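Local atomic coordinates of PKS (Streptomyces albus, PDB entry 4OQJ), a protein that probably catalyses chain-elongating condensation of acyl groups carried on acyl carrier protein, as a ketosynthase-containing polyketide synthase of oxazolomycin biosynthesis. Residues T51-L60 with L70-V81. Sequence-based numbering, arbitrary orientation.
Sequences TLTHFSDEEL and LADDRYVKAGQV
Thr-53 and Gly-79 form an antiparallel hydrogen-bonded pair, the centre of a short two-strand contact in the ketosynthase part of the chain, at the side of a small three-stranded sheet. Thr-53 N donates to Gly-79 O (2.8 Å), and Gly-79 N returns a bond to Thr-53 O. Farther along, Phe-55 N reaches Lys-77 O at 2.9 Å; a water also donates to this oxygen and to Phe-55 O. Lys-77 is the centre of an inverse gamma turn, which interrupts the strand here.

The Phe-55 ring lies against the backbone of Ala-78 and Gly-79, its CE2 3.4 Å from Gly-79 N, and Thr-53 O sits over the centre of one of its faces. Val-81 CG1 meets the ring edge at CZ, in plane (3.7 Å). On the face of His-54 and Ala-78, Leu-52 CD1 packs on Ala-78 CB; CG anti to the backbone N (chi1 -173°) directs the leucine there.

At one end, Thr-51 OG1 is hydrogen-bonded to Gln-80 OE1 (2.7 Å), and a second water ties Thr-51 O and Thr-53 OG1 to Val-81 N. At the other, the extended Lys-77 chain passes Leu-60 CD1, the two side chains crossing at about a right angle, to a salt bridge, NZ meeting the syn lone pair of Asp-57 OD1 at 2.7 Å. Leu-60 CD1 also presses closely on Leu-70 CD2 (3.4 Å), joining the two helices. A capping box of Ser-56 and Glu-59 starts the helix that bears Asp-57 and Leu-60.

Strand 75-79 is the middle one of the sheet, between 53-54 and 230-231, with Val-76 bonded to Tyr-230 through the backbone; Asn-368 O is also hydrogen-bonded to Thr-51 OG1 and accepts from Gln-80 NE2, and helices 57-62 and 67-71 meet beside the Lys-77 turn.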
ATOM      1  N   THR A  51     -30.525  -8.163  -1.020  1.00 22.92           N
ATOM      2  CA  THR A  51     -30.409  -8.084  -2.481  1.00 19.20           C
ATOM      3  C   THR A  51     -30.097  -9.434  -3.117  1.00 19.43           C
ATOM      4  O   THR A  51     -29.823  -9.523  -4.324  1.00 21.11           O
ATOM      5  CB  THR A  51     -29.326  -7.082  -2.879  1.00 18.23           C
ATOM      6  OG1 THR A  51     -28.113  -7.452  -2.237  1.00 18.64           O
ATOM      7  CG2 THR A  51     -29.714  -5.687  -2.432  1.00 18.25           C
ATOM      8  N   LEU A  52     -30.140 -10.474  -2.294  1.00 20.67           N
ATOM      9  CA  LEU A  52     -29.935 -11.848  -2.735  1.00 24.74           C
ATOM     10  C   LEU A  52     -30.781 -12.188  -3.959  1.00 28.60           C
ATOM     11  O   LEU A  52     -31.984 -11.928  -3.983  1.00 28.79           O
ATOM     12  CB  LEU A  52     -30.267 -12.809  -1.600  1.00 22.40           C
ATOM     13  CG  LEU A  52     -29.952 -14.281  -1.844  1.00 25.60           C
ATOM     14  CD1 LEU A  52     -28.445 -14.475  -1.941  1.00 21.67           C
ATOM     15  CD2 LEU A  52     -30.552 -15.146  -0.751  1.00 31.66           C
ATOM     16  N   THR A  53     -30.138 -12.758  -4.971  1.00 22.61           N
ATOM     17  CA  THR A  53     -30.826 -13.237  -6.159  1.00 22.42           C
ATOM     18  C   THR A  53     -30.963 -14.754  -6.075  1.00 25.62           C
ATOM     19  O   THR A  53     -29.991 -15.445  -5.785  1.00 27.92           O
ATOM     20  CB  THR A  53     -30.068 -12.850  -7.448  1.00 24.34           C
ATOM     21  OG1 THR A  53     -30.028 -11.421  -7.578  1.00 26.88           O
ATOM     22  CG2 THR A  53     -30.742 -13.450  -8.686  1.00 32.50           C
ATOM     23  N   HIS A  54     -32.172 -15.268  -6.297  1.00 26.04           N
ATOM     24  CA  HIS A  54     -32.392 -16.715  -6.379  1.00 30.14           C
ATOM     25  C   HIS A  54     -32.355 -17.145  -7.850  1.00 34.43           C
ATOM     26  O   HIS A  54     -32.975 -16.511  -8.702  1.00 37.23           O
ATOM     27  CB  HIS A  54     -33.719 -17.107  -5.733  1.00 33.63           C
ATOM     28  CG  HIS A  54     -33.731 -16.953  -4.243  1.00 37.41           C
ATOM     29  ND1 HIS A  54     -34.089 -15.776  -3.618  1.00 39.70           N
ATOM     30  CD2 HIS A  54     -33.417 -17.821  -3.254  1.00 39.30           C
ATOM     31  CE1 HIS A  54     -34.001 -15.930  -2.309  1.00 40.88           C
ATOM     32  NE2 HIS A  54     -33.593 -17.162  -2.061  1.00 40.94           N
ATOM     33  N   PHE A  55     -31.605 -18.202  -8.147  1.00 31.58           N
ATOM     34  CA  PHE A  55     -31.438 -18.651  -9.529  1.00 28.07           C
ATOM     35  C   PHE A  55     -32.353 -19.831  -9.826  1.00 29.66           C
ATOM     36  O   PHE A  55     -32.430 -20.779  -9.040  1.00 30.02           O
ATOM     37  CB  PHE A  55     -29.992 -19.062  -9.808  1.00 26.85           C
ATOM     38  CG  PHE A  55     -28.978 -17.988  -9.527  1.00 28.52           C
ATOM     39  CD1 PHE A  55     -28.998 -16.796 -10.222  1.00 31.25           C
ATOM     40  CD2 PHE A  55     -27.981 -18.199  -8.586  1.00 31.15           C
ATOM     41  CE1 PHE A  55     -28.045 -15.816  -9.973  1.00 29.26           C
ATOM     42  CE2 PHE A  55     -27.023 -17.222  -8.332  1.00 29.15           C
ATOM     43  CZ  PHE A  55     -27.062 -16.035  -9.031  1.00 26.29           C
ATOM     44  N   SER A  56     -33.038 -19.771 -10.966  1.00 32.47           N
ATOM     45  CA  SER A  56     -33.845 -20.894 -11.432  1.00 35.78           C
ATOM     46  C   SER A  56     -32.912 -21.968 -11.952  1.00 33.50           C
ATOM     47  O   SER A  56     -31.770 -21.677 -12.314  1.00 30.55           O
ATOM     48  CB  SER A  56     -34.801 -20.454 -12.537  1.00 33.75           C
ATOM     49  OG  SER A  56     -34.057 -20.020 -13.666  1.00 31.59           O
ATOM     50  N   ASP A  57     -33.396 -23.203 -11.996  1.00 33.59           N
ATOM     51  CA  ASP A  57     -32.646 -24.290 -12.617  1.00 34.52           C
ATOM     52  C   ASP A  57     -32.313 -23.961 -14.069  1.00 34.85           C
ATOM     53  O   ASP A  57     -31.218 -24.269 -14.537  1.00 35.78           O
ATOM     54  CB  ASP A  57     -33.428 -25.608 -12.550  1.00 37.75           C
ATOM     55  CG  ASP A  57     -33.442 -26.212 -11.160  1.00 39.92           C
ATOM     56  OD1 ASP A  57     -32.573 -25.844 -10.341  1.00 41.90           O
ATOM     57  OD2 ASP A  57     -34.317 -27.063 -10.890  1.00 44.98           O
ATOM     58  N   GLU A  58     -33.249 -23.333 -14.778  1.00 34.94           N
ATOM     59  CA  GLU A  58     -33.000 -22.925 -16.159  1.00 35.00           C
ATOM     60  C   GLU A  58     -31.798 -21.980 -16.251  1.00 33.45           C
ATOM     61  O   GLU A  58     -30.913 -22.171 -17.087  1.00 33.18           O
ATOM     62  CB  GLU A  58     -34.229 -22.243 -16.765  1.00 37.34           C
ATOM     63  CG  GLU A  58     -34.017 -21.801 -18.215  1.00 42.65           C
ATOM     64  CD  GLU A  58     -35.117 -20.898 -18.736  1.00 44.17           C
ATOM     65  OE1 GLU A  58     -36.078 -20.616 -17.986  1.00 43.96           O
ATOM     66  OE2 GLU A  58     -35.024 -20.479 -19.908  1.00 45.83           O
ATOM     67  N   GLU A  59     -31.777 -20.957 -15.402  1.00 31.66           N
ATOM     68  CA  GLU A  59     -30.670 -19.999 -15.386  1.00 31.67           C
ATOM     69  C   GLU A  59     -29.353 -20.675 -15.060  1.00 33.35           C
ATOM     70  O   GLU A  59     -28.324 -20.348 -15.642  1.00 38.50           O
ATOM     71  CB  GLU A  59     -30.935 -18.882 -14.373  1.00 36.37           C
ATOM     72  CG  GLU A  59     -32.072 -17.955 -14.784  1.00 45.59           C
ATOM     73  CD  GLU A  59     -32.636 -17.135 -13.632  1.00 50.54           C
ATOM     74  OE1 GLU A  59     -32.622 -17.607 -12.468  1.00 45.23           O
ATOM     75  OE2 GLU A  59     -33.101 -16.008 -13.902  1.00 53.73           O
ATOM     76  N   LEU A  60     -29.381 -21.617 -14.122  1.00 32.31           N
ATOM     77  CA  LEU A  60     -28.164 -22.315 -13.735  1.00 32.74           C
ATOM     78  C   LEU A  60     -27.668 -23.193 -14.890  1.00 35.03           C
ATOM     79  O   LEU A  60     -26.468 -23.269 -15.157  1.00 37.42           O
ATOM     80  CB  LEU A  60     -28.403 -23.142 -12.471  1.00 31.81           C
ATOM     81  CG  LEU A  60     -28.639 -22.275 -11.227  1.00 30.79           C
ATOM     82  CD1 LEU A  60     -29.230 -23.088 -10.089  1.00 29.41           C
ATOM     83  CD2 LEU A  60     -27.346 -21.595 -10.787  1.00 32.60           C
ATOM     84  N   LEU A  70     -26.606 -29.501  -9.544  1.00 53.15           N
ATOM     85  CA  LEU A  70     -27.963 -29.008  -9.319  1.00 47.55           C
ATOM     86  C   LEU A  70     -28.747 -29.915  -8.398  1.00 57.18           C
ATOM     87  O   LEU A  70     -29.506 -29.447  -7.549  1.00 65.83           O
ATOM     88  CB  LEU A  70     -28.716 -28.882 -10.647  1.00 47.01           C
ATOM     89  CG  LEU A  70     -28.475 -27.639 -11.495  1.00 54.43           C
ATOM     90  CD1 LEU A  70     -29.225 -27.768 -12.817  1.00 65.32           C
ATOM     91  CD2 LEU A  70     -28.921 -26.395 -10.755  1.00 52.47           C
ATOM     92  N   ALA A  71     -28.565 -31.218  -8.585  1.00 64.33           N
ATOM     93  CA  ALA A  71     -29.303 -32.227  -7.834  1.00 67.00           C
ATOM     94  C   ALA A  71     -28.874 -32.270  -6.372  1.00 63.12           C
ATOM     95  O   ALA A  71     -29.662 -32.642  -5.497  1.00 62.80           O
ATOM     96  CB  ALA A  71     -29.111 -33.590  -8.474  1.00 70.95           C
ATOM     97  N   ASP A  72     -27.623 -31.891  -6.120  1.00 57.99           N
ATOM     98  CA  ASP A  72     -27.040 -31.969  -4.785  1.00 52.45           C
ATOM     99  C   ASP A  72     -27.767 -31.043  -3.808  1.00 50.55           C
ATOM    100  O   ASP A  72     -27.873 -29.836  -4.032  1.00 51.41           O
ATOM    101  CB  ASP A  72     -25.551 -31.630  -4.847  1.00 51.99           C
ATOM    102  CG  ASP A  72     -24.797 -32.070  -3.605  1.00 58.10           C
ATOM    103  OD1 ASP A  72     -25.437 -32.225  -2.543  1.00 55.92           O
ATOM    104  OD2 ASP A  72     -23.563 -32.255  -3.694  1.00 63.10           O
ATOM    105  N   ASP A  73     -28.266 -31.627  -2.722  1.00 55.02           N
ATOM    106  CA  ASP A  73     -29.070 -30.899  -1.743  1.00 55.99           C
ATOM    107  C   ASP A  73     -28.231 -29.888  -0.954  1.00 49.72           C
ATOM    108  O   ASP A  73     -28.773 -29.024  -0.264  1.00 53.38           O
ATOM    109  CB  ASP A  73     -29.752 -31.883  -0.783  1.00 61.21           C
ATOM    110  N   ARG A  74     -26.910 -29.995  -1.065  1.00 44.74           N
ATOM    111  CA  ARG A  74     -26.014 -29.028  -0.440  1.00 46.11           C
ATOM    112  C   ARG A  74     -25.841 -27.785  -1.310  1.00 46.14           C
ATOM    113  O   ARG A  74     -25.337 -26.760  -0.848  1.00 48.95           O
ATOM    114  CB  ARG A  74     -24.647 -29.654  -0.173  1.00 55.54           C
ATOM    115  CG  ARG A  74     -24.653 -30.797   0.838  1.00 66.68           C
ATOM    116  CD  ARG A  74     -23.236 -31.112   1.292  1.00 72.89           C
ATOM    117  NE  ARG A  74     -22.328 -31.297   0.160  1.00 79.44           N
ATOM    118  CZ  ARG A  74     -21.010 -31.115   0.210  1.00 85.31           C
ATOM    119  NH1 ARG A  74     -20.420 -30.738   1.339  1.00 87.89           N
ATOM    120  NH2 ARG A  74     -20.276 -31.308  -0.877  1.00 87.46           N
ATOM    121  N   TYR A  75     -26.250 -27.876  -2.572  1.00 41.26           N
ATOM    122  CA  TYR A  75     -26.053 -26.772  -3.504  1.00 36.93           C
ATOM    123  C   TYR A  75     -27.024 -25.638  -3.199  1.00 32.92           C
ATOM    124  O   TYR A  75     -28.228 -25.858  -3.042  1.00 36.43           O
ATOM    125  CB  TYR A  75     -26.211 -27.244  -4.957  1.00 37.60           C
ATOM    126  CG  TYR A  75     -25.711 -26.237  -5.973  1.00 36.20           C
ATOM    127  CD1 TYR A  75     -24.352 -26.060  -6.197  1.00 36.37           C
ATOM    128  CD2 TYR A  75     -26.592 -25.457  -6.696  1.00 34.96           C
ATOM    129  CE1 TYR A  75     -23.887 -25.125  -7.120  1.00 34.62           C
ATOM    130  CE2 TYR A  75     -26.138 -24.523  -7.622  1.00 34.42           C
ATOM    131  CZ  TYR A  75     -24.784 -24.365  -7.832  1.00 36.95           C
ATOM    132  OH  TYR A  75     -24.336 -23.443  -8.758  1.00 41.61           O
ATOM    133  N   VAL A  76     -26.485 -24.425  -3.119  1.00 27.12           N
ATOM    134  CA  VAL A  76     -27.274 -23.227  -2.845  1.00 26.45           C
ATOM    135  C   VAL A  76     -27.518 -22.448  -4.137  1.00 26.92           C
ATOM    136  O   VAL A  76     -26.586 -21.906  -4.731  1.00 26.55           O
ATOM    137  CB  VAL A  76     -26.556 -22.328  -1.812  1.00 28.49           C
ATOM    138  CG1 VAL A  76     -27.388 -21.081  -1.495  1.00 32.43           C
ATOM    139  CG2 VAL A  76     -26.251 -23.133  -0.539  1.00 26.98           C
ATOM    140  N   LYS A  77     -28.774 -22.376  -4.562  1.00 26.40           N
ATOM    141  CA  LYS A  77     -29.114 -21.775  -5.848  1.00 26.82           C
ATOM    142  C   LYS A  77     -29.409 -20.283  -5.708  1.00 26.05           C
ATOM    143  O   LYS A  77     -30.496 -19.815  -6.034  1.00 25.60           O
ATOM    144  CB  LYS A  77     -30.308 -22.500  -6.470  1.00 28.66           C
ATOM    145  CG  LYS A  77     -30.049 -23.987  -6.690  1.00 30.34           C
ATOM    146  CD  LYS A  77     -31.268 -24.690  -7.258  1.00 34.30           C
ATOM    147  CE  LYS A  77     -31.015 -26.178  -7.420  1.00 38.64           C
ATOM    148  NZ  LYS A  77     -32.240 -26.878  -7.881  1.00 39.04           N
ATOM    149  N   ALA A  78     -28.418 -19.537  -5.231  1.00 24.44           N
ATOM    150  CA  ALA A  78     -28.584 -18.113  -5.002  1.00 24.19           C
ATOM    151  C   ALA A  78     -27.229 -17.436  -4.975  1.00 22.59           C
ATOM    152  O   ALA A  78     -26.208 -18.093  -4.799  1.00 24.98           O
ATOM    153  CB  ALA A  78     -29.332 -17.868  -3.696  1.00 28.98           C
ATOM    154  N   GLY A  79     -27.223 -16.126  -5.165  1.00 20.12           N
ATOM    155  CA  GLY A  79     -25.991 -15.374  -5.183  1.00 19.23           C
ATOM    156  C   GLY A  79     -26.265 -13.892  -5.058  1.00 19.01           C
ATOM    157  O   GLY A  79     -27.406 -13.449  -5.184  1.00 19.55           O
ATOM    158  N   GLN A  80     -25.208 -13.138  -4.781  1.00 16.80           N
ATOM    159  CA  GLN A  80     -25.270 -11.689  -4.669  1.00 16.54           C
ATOM    160  C   GLN A  80     -24.538 -11.132  -5.855  1.00 20.26           C
ATOM    161  O   GLN A  80     -23.310 -10.975  -5.799  1.00 20.12           O
ATOM    162  CB  GLN A  80     -24.626 -11.220  -3.364  1.00 16.62           C
ATOM    163  CG  GLN A  80     -25.449 -11.538  -2.128  1.00 17.14           C
ATOM    164  CD  GLN A  80     -26.565 -10.537  -1.899  1.00 20.01           C
ATOM    165  OE1 GLN A  80     -26.912  -9.763  -2.791  1.00 20.80           O
ATOM    166  NE2 GLN A  80     -27.126 -10.542  -0.689  1.00 21.59           N
ATOM    167  N   VAL A  81     -25.270 -10.861  -6.935  1.00 20.23           N
ATOM    168  CA  VAL A  81     -24.641 -10.525  -8.210  1.00 19.75           C
ATOM    169  C   VAL A  81     -24.609  -9.030  -8.500  1.00 18.11           C
ATOM    170  O   VAL A  81     -25.499  -8.268  -8.104  1.00 20.61           O
ATOM    171  CB  VAL A  81     -25.344 -11.236  -9.393  1.00 27.31           C
ATOM    172  CG1 VAL A  81     -25.541 -12.715  -9.080  1.00 29.27           C
ATOM    173  CG2 VAL A  81     -26.666 -10.588  -9.723  1.00 37.54           C
TER
HETATM  174  O   HOH W   1     -28.162 -10.221  -6.370  1.00 15.97           O
HETATM  175  O   HOH W   2     -33.549 -20.611  -6.544  1.00 43.07           O